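Side-chain contacts in phosphatidylethanolamine-binding protein, putative (Plasmodium falciparum, PDB 2R77), which probably binds phosphatidylethanolamine and may regulate protein kinase activity: residues S23-K27 with D28-P32; P132-G135 with P136-K139; N60-I64 with A65-S69. One frame throughout, in Å; residues are numbered along the deposited sequence.

Interaction 1. Residues S23-K27 with D28-P32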
loop_
_atom_site.group_PDB
_atom_site.type_symbol
_atom_site.label_atom_id
_atom_site.label_comp_id
_atom_site.label_asym_id
_atom_site.label_seq_id
_atom_site.Cartn_x
_atom_site.Cartn_y
_atom_site.Cartn_z
ATOM N N SER A 23 -10.298 -12.757 9.152
ATOM C CA SER A 23 -10.268 -12.497 10.598
ATOM C C SER A 23 -9.187 -11.486 11.009
ATOM O O SER A 23 -9.465 -10.545 11.764
ATOM C CB SER A 23 -10.093 -13.806 11.393
ATOM O OG SER A 23 -9.847 -13.543 12.779
ATOM N N GLU A 24 -7.958 -11.691 10.538
ATOM C CA GLU A 24 -6.867 -10.754 10.808
ATOM C C GLU A 24 -7.160 -9.353 10.260
ATOM O O GLU A 24 -6.870 -8.349 10.931
ATOM C CB GLU A 24 -5.541 -11.255 10.226
ATOM C CG GLU A 24 -4.947 -12.460 10.925
ATOM C CD GLU A 24 -3.629 -12.849 10.301
ATOM O OE1 GLU A 24 -2.573 -12.470 10.878
ATOM O OE2 GLU A 24 -3.650 -13.499 9.224
ATOM N N LEU A 25 -7.733 -9.288 9.057
ATOM C CA LEU A 25 -8.079 -7.998 8.439
ATOM C C LEU A 25 -9.154 -7.296 9.251
ATOM O O LEU A 25 -9.099 -6.085 9.456
ATOM C CB LEU A 25 -8.555 -8.177 6.995
ATOM C CG LEU A 25 -7.538 -8.749 5.991
ATOM C CD1 LEU A 25 -8.204 -9.125 4.670
ATOM C CD2 LEU A 25 -6.338 -7.793 5.792
ATOM N N LYS A 26 -10.145 -8.054 9.711
ATOM C CA LYS A 26 -11.208 -7.462 10.533
ATOM C C LYS A 26 -10.711 -6.994 11.901
ATOM O O LYS A 26 -11.202 -5.991 12.433
ATOM C CB LYS A 26 -12.398 -8.415 10.653
ATOM C CG LYS A 26 -13.141 -8.584 9.329
ATOM C CD LYS A 26 -14.421 -9.401 9.451
ATOM C CE LYS A 26 -15.305 -9.169 8.229
ATOM N NZ LYS A 26 -16.441 -10.129 8.099
ATOM N N LYS A 27 -9.709 -7.688 12.440
ATOM C CA LYS A 27 -9.143 -7.364 13.749
ATOM C C LYS A 27 -8.647 -5.901 13.825
ATOM O O LYS A 27 -8.871 -5.219 14.826
ATOM C CB LYS A 27 -8.031 -8.349 14.128
ATOM C CG LYS A 27 -7.343 -8.007 15.449
ATOM C CD LYS A 27 -6.154 -8.916 15.734
ATOM C CE LYS A 27 -5.080 -8.163 16.531
ATOM N NZ LYS A 27 -5.603 -7.555 17.796
ATOM N N ASP A 28 -7.979 -5.427 12.776
ATOM C CA ASP A 28 -7.541 -4.031 12.746
ATOM C C ASP A 28 -8.468 -3.147 11.909
ATOM O O ASP A 28 -8.093 -2.035 11.559
ATOM C CB ASP A 28 -6.106 -3.904 12.220
ATOM C CG ASP A 28 -5.074 -4.401 13.204
ATOM O OD1 ASP A 28 -5.353 -4.355 14.428
ATOM O OD2 ASP A 28 -3.976 -4.794 12.757
ATOM N N ARG A 29 -9.656 -3.664 11.593
ATOM C CA ARG A 29 -10.679 -2.975 10.770
ATOM C C ARG A 29 -10.237 -2.569 9.346
ATOM O O ARG A 29 -10.802 -1.652 8.709
ATOM C CB ARG A 29 -11.315 -1.824 11.539
ATOM C CG ARG A 29 -12.075 -2.321 12.760
ATOM C CD ARG A 29 -12.709 -1.184 13.511
ATOM N NE ARG A 29 -13.726 -0.482 12.723
ATOM C CZ ARG A 29 -14.951 -0.942 12.466
ATOM N NH1 ARG A 29 -15.794 -0.211 11.752
ATOM N NH2 ARG A 29 -15.351 -2.115 12.926
ATOM N N ILE A 30 -9.230 -3.290 8.850
ATOM C CA ILE A 30 -8.848 -3.196 7.440
ATOM C C ILE A 30 -10.059 -3.444 6.546
ATOM O O ILE A 30 -10.239 -2.757 5.544
ATOM C CB ILE A 30 -7.721 -4.152 7.095
ATOM C CG1 ILE A 30 -6.522 -3.953 8.060
ATOM C CG2 ILE A 30 -7.351 -3.996 5.612
ATOM C CD1 ILE A 30 -6.065 -2.465 8.249
ATOM N N ILE A 31 -10.873 -4.433 6.914
ATOM C CA ILE A 31 -12.280 -4.462 6.485
ATOM C C ILE A 31 -13.060 -3.918 7.678
ATOM O O ILE A 31 -12.937 -4.487 8.763
ATOM C CB ILE A 31 -12.780 -5.902 6.207
ATOM C CG1 ILE A 31 -11.963 -6.560 5.091
ATOM C CG2 ILE A 31 -14.291 -5.906 5.876
ATOM C CD1 ILE A 31 -12.093 -8.088 5.108
ATOM N N PRO A 32 -13.887 -2.858 7.477
ATOM C CA PRO A 32 -14.278 -2.213 6.215
ATOM C C PRO A 32 -13.542 -0.933 5.849
ATOM O O PRO A 32 -13.945 -0.288 4.891
ATOM C CB PRO A 32 -15.725 -1.808 6.486
ATOM C CG PRO A 32 -15.708 -1.431 7.956
ATOM C CD PRO A 32 -14.619 -2.273 8.625
#

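Interaction 2. Residues P132-G135 with P136-K139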
loop_
_atom_site.group_PDB
_atom_site.type_symbol
_atom_site.label_atom_id
_atom_site.label_comp_id
_atom_site.label_asym_id
_atom_site.label_seq_id
_atom_site.Cartn_x
_atom_site.Cartn_y
_atom_site.Cartn_z
ATOM N N PRO A 132 6.633 8.518 -6.586
ATOM C CA PRO A 132 7.840 8.160 -5.835
ATOM C C PRO A 132 7.554 8.012 -4.335
ATOM O O PRO A 132 6.582 8.595 -3.824
ATOM C CB PRO A 132 8.757 9.363 -6.052
ATOM C CG PRO A 132 7.825 10.475 -6.253
ATOM C CD PRO A 132 6.693 9.905 -7.067
ATOM N N TYR A 133 8.398 7.255 -3.647
ATOM C CA TYR A 133 8.215 6.994 -2.233
ATOM C C TYR A 133 8.348 8.263 -1.407
ATOM O O TYR A 133 9.350 8.982 -1.524
ATOM C CB TYR A 133 9.248 5.974 -1.723
ATOM C CG TYR A 133 9.071 5.640 -0.250
ATOM C CD1 TYR A 133 8.261 4.564 0.143
ATOM C CD2 TYR A 133 9.681 6.411 0.747
ATOM C CE1 TYR A 133 8.077 4.243 1.487
ATOM C CE2 TYR A 133 9.526 6.090 2.112
ATOM C CZ TYR A 133 8.721 5.014 2.472
ATOM O OH TYR A 133 8.508 4.683 3.791
ATOM N N VAL A 134 7.366 8.494 -0.544
ATOM C CA VAL A 134 7.438 9.553 0.473
ATOM C C VAL A 134 7.149 8.866 1.812
ATOM O O VAL A 134 6.177 8.092 1.921
ATOM C CB VAL A 134 6.385 10.662 0.221
ATOM C CG1 VAL A 134 6.347 11.650 1.378
ATOM C CG2 VAL A 134 6.660 11.376 -1.080
ATOM N N GLY A 135 7.988 9.125 2.814
ATOM C CA GLY A 135 7.817 8.470 4.128
ATOM C C GLY A 135 6.469 8.775 4.776
ATOM O O GLY A 135 5.796 9.728 4.370
ATOM N N PRO A 136 6.057 7.955 5.776
ATOM C CA PRO A 136 4.751 8.139 6.455
ATOM C C PRO A 136 4.385 9.575 6.866
ATOM O O PRO A 136 3.225 9.920 6.740
ATOM C CB PRO A 136 4.841 7.209 7.661
ATOM C CG PRO A 136 5.697 6.063 7.160
ATOM C CD PRO A 136 6.758 6.750 6.267
ATOM N N SER A 137 5.327 10.377 7.380
ATOM C CA SER A 137 5.068 11.802 7.693
ATOM C C SER A 137 3.813 12.003 8.566
ATOM O O SER A 137 2.941 12.823 8.267
ATOM C CB SER A 137 4.963 12.626 6.389
ATOM O OG SER A 137 6.049 12.328 5.519
ATOM N N ILE A 138 3.756 11.259 9.660
ATOM C CA ILE A 138 2.570 11.185 10.493
ATOM C C ILE A 138 2.575 12.299 11.539
ATOM O O ILE A 138 3.572 12.497 12.226
ATOM C CB ILE A 138 2.479 9.774 11.144
ATOM C CG1 ILE A 138 2.203 8.698 10.078
ATOM C CG2 ILE A 138 1.400 9.730 12.261
ATOM C CD1 ILE A 138 2.315 7.265 10.612
ATOM N N LYS A 139 1.451 13.016 11.660
ATOM C CA LYS A 139 1.336 14.081 12.654
ATOM C C LYS A 139 1.214 13.451 14.041
ATOM O O LYS A 139 0.366 12.579 14.301
ATOM C CB LYS A 139 0.138 14.981 12.353
ATOM C CG LYS A 139 -0.058 16.095 13.402
ATOM C CD LYS A 139 -1.145 17.074 12.927
ATOM C CE LYS A 139 -1.570 18.008 14.053
ATOM N NZ LYS A 139 -0.417 18.802 14.561
#

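Interaction 3. Residues N60-I64 with A65-S69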
loop_
_atom_site.group_PDB
_atom_site.type_symbol
_atom_site.label_atom_id
_atom_site.label_comp_id
_atom_site.label_asym_id
_atom_site.label_seq_id
_atom_site.Cartn_x
_atom_site.Cartn_y
_atom_site.Cartn_z
ATOM N N ASN A 60 1.559 -5.142 13.158
ATOM C CA ASN A 60 2.530 -4.853 14.212
ATOM C C ASN A 60 2.843 -3.361 14.264
ATOM O O ASN A 60 2.813 -2.678 13.243
ATOM C CB ASN A 60 3.834 -5.636 14.033
ATOM C CG ASN A 60 4.555 -5.301 12.731
ATOM O OD1 ASN A 60 3.975 -5.395 11.646
ATOM N ND2 ASN A 60 5.848 -4.955 12.834
ATOM N N VAL A 61 3.117 -2.872 15.461
ATOM C CA VAL A 61 3.510 -1.488 15.651
ATOM C C VAL A 61 4.980 -1.305 15.299
ATOM O O VAL A 61 5.839 -1.956 15.871
ATOM C CB VAL A 61 3.261 -1.042 17.112
ATOM C CG1 VAL A 61 3.838 0.346 17.344
ATOM C CG2 VAL A 61 1.768 -1.044 17.395
ATOM N N LEU A 62 5.260 -0.384 14.376
ATOM C CA LEU A 62 6.631 0.033 14.093
ATOM C C LEU A 62 6.899 1.485 14.547
ATOM O O LEU A 62 6.029 2.330 14.426
ATOM C CB LEU A 62 6.919 -0.098 12.590
ATOM C CG LEU A 62 6.941 -1.471 11.894
ATOM C CD1 LEU A 62 7.221 -1.305 10.406
ATOM C CD2 LEU A 62 7.988 -2.425 12.517
ATOM N N ASP A 63 8.104 1.739 15.076
ATOM C CA ASP A 63 8.572 3.115 15.384
ATOM C C ASP A 63 8.694 3.849 14.056
ATOM O O ASP A 63 9.232 3.298 13.087
ATOM C CB ASP A 63 9.959 3.042 16.043
ATOM C CG ASP A 63 10.411 4.380 16.671
ATOM O OD1 ASP A 63 10.006 5.481 16.209
ATOM O OD2 ASP A 63 11.214 4.320 17.646
ATOM N N ILE A 64 8.218 5.096 14.010
ATOM C CA ILE A 64 8.360 5.903 12.787
ATOM C C ILE A 64 9.839 6.089 12.391
ATOM O O ILE A 64 10.156 6.288 11.215
ATOM C CB ILE A 64 7.615 7.266 12.930
ATOM C CG1 ILE A 64 7.397 7.933 11.552
ATOM C CG2 ILE A 64 8.293 8.168 13.937
ATOM C CD1 ILE A 64 6.304 9.035 11.561
ATOM N N ALA A 65 10.731 5.963 13.380
ATOM C CA ALA A 65 12.160 6.152 13.179
ATOM C C ALA A 65 12.739 5.239 12.101
ATOM O O ALA A 65 13.746 5.577 11.491
ATOM C CB ALA A 65 12.913 5.977 14.499
ATOM N N GLY A 66 12.134 4.078 11.870
ATOM C CA GLY A 66 12.730 3.146 10.887
ATOM C C GLY A 66 12.222 3.235 9.447
ATOM O O GLY A 66 12.657 2.467 8.569
ATOM N N THR A 67 11.305 4.167 9.195
ATOM C CA THR A 67 10.428 4.075 8.012
ATOM C C THR A 67 10.569 5.253 7.019
ATOM O O THR A 67 9.776 5.391 6.081
ATOM C CB THR A 67 8.934 3.820 8.435
ATOM O OG1 THR A 67 8.399 4.981 9.091
ATOM C CG2 THR A 67 8.812 2.610 9.377
ATOM N N GLY A 68 11.579 6.102 7.224
ATOM C CA GLY A 68 11.747 7.306 6.413
ATOM C C GLY A 68 12.143 7.061 4.968
ATOM O O GLY A 68 11.872 7.890 4.091
ATOM N N SER A 69 12.788 5.913 4.715
ATOM C CA SER A 69 13.256 5.580 3.364
ATOM C C SER A 69 12.421 4.442 2.780
ATOM O O SER A 69 11.819 3.661 3.514
ATOM C CB SER A 69 14.726 5.147 3.401
ATOM O OG SER A 69 15.564 6.155 3.964
HETATM O O HOH W 1 9.228 7.322 8.831
#

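Interaction 1. Residues S23-K27 with D28-P32
The backbone of helix 22-27 ends between Leu25 and Ile30 in a Schellman motif: the N-H of Ile30 reaches back to Leu25 O in a weak, strongly bent 2.9 Å bond, and inside that loop Arg29 N binds Lys26 O, also at 2.9 Å. The inner bond is the straighter, although its donor stands well above the carbonyl plane of Lys26. Asp28 is the first residue to leave the helical conformation, and Arg29 makes the reversal by taking left-handed angles (phi 59°, psi 24°), from which helix 30-33 starts at once. The hydrophobic pair expected of this motif is present: Leu25 CD2 meets Ile30 CG2 at 3.9 Å, the two side chains crossing at about a right angle. A chi1 of -53° in Ile30 sets CG2 anti to the backbone N and turns it to Leu25 CD2, while the CG1 branch passes beside Leu25 O. Leu25 serves Ile31 as well, through CB and CD1, and both Leu25 and Ile30 lie on Tyr199 and Trp201 of strand 196-201, which fixes the turn to the edge of the five-stranded sheet. Asp28 OD2 adds a hydrogen bond to Trp201 NE1 on that strand; in other parts of the chain, Asp28 O is bonded to Arg146 NH1 and Glu24 OE1 to His58 ND1. Lys27 NZ stays 4.7 Å from Asp28 OD1, opposite charges near each other but not in contact. On the outer flank the extended chain of Lys26 lies across Ile31, its CG 4.1 Å from Ile31 CB and its CE equally far from Ile31 CG2.

Interaction 2. Residues P132-G135 with P136-K139
Tyr133 leans along the chain toward Pro136, its phenol oxygen OH lying 3.7 Å from Pro136 CD. With CG anti to the backbone N (chi1 -178°), the ring runs alongside the following residues, and its hydroxyl turns to the backbone oxygen of Thr67, a residue against which Pro136 also packs. Phe50 touches the same tyrosine. Val134 sends its CG1 only as near as 4.2 Å to Ser137 OG, a loose approach at the surface, while its carbonyl oxygen is bonded to His108 ND1. This Tyr-Val-Gly segment leaves strand 128-131 and leads toward the Gly-Leu-His-Arg sequence of the family, which contains His145 and Arg146; in relatives the corresponding loop and histidines border the small anion-binding pocket, and the same probably holds here. Gly135 comes next, extended ahead of the proline, and its oxygen receives the one hydrogen bond of the contact, from Ser137 OG at 2.9 Å. Ser137 adopts left-handed backbone angles, and its OG, anti to the carbonyl carbon, folds back over the Gly135 peptide. The hydroxyl comes from above the carbonyl plane, 58° out of it. Ser137 N is at 3.1 Å from Gly135 O too, but at an angle too poor for a bond, which leaves the side chain to close this bend. Pro136 O, whose C=O points roughly the same way as that of Gly135, is bonded to Lys172 NZ.

Interaction 3. Residues N60-I64 with A65-S69
With CG of Asp63 anti to the backbone N (chi1 -168°), the carboxylate swings forward over Ala65, while Thr67 at chi1 69° places OG1 between its own N and carbonyl carbon, directed back at Ile64. The first rotation gives an Asx turn: Ala65 N binds Asp63 OD1 at 3.0 Å in a nearly straight bond, met from above the carboxylate plane, and Ala65 CB rests 3.4 Å from OD1. A type III turn (63-66) overlapping a type I turn (64-67) makes the short 3-10 segment, Gly66 N bonding to Asp63 O at 3.2 Å and Thr67 N to Ile64 O at 3.1 Å. Water 1 bridges the second turn, donating to Ile64 O and making a short 2.5 Å hydrogen bond of undecided direction with Thr67 OG1, so that Ile64 O accepts from both a peptide and a water. The methyl CG2 of Thr67 turns instead to Leu62 CD1, 4.3 Å away, and Thr67 also packs on Phe50. The loop is tied to the C-terminal end of the chain by backbone hydrogen bonds between Gln203 and both Asn60 and Leu62 and by Ile64 on Ile204. A peptide N-H bound at OD1 would be expected to favour, modestly, the ionised form of Asp63.

How the interactions relate
Interactions 2 and 3 form one surface patch, their centres 11 Å apart, joined by a probable hydrogen bond of 2.7 Å between Tyr133 OH and Thr67 O. Pro136 CD approaches the same oxygen to 3.3 Å, and Ser69 C sits over a face of the tyrosine ring at CE2, 3.4 Å away. Interaction 1 stands apart, 23 Å from interaction 2 and 21 Å from interaction 3 between centres, though its nearest atoms come within about 6 Å of interaction 3. Gln203 links those two, touching Asp28 and bonding to the 60-64 backbone. Interaction 1 meets Arg146, next to His145 in sequence, while interaction 2 meets His108 and His145 at the probable anion pocket.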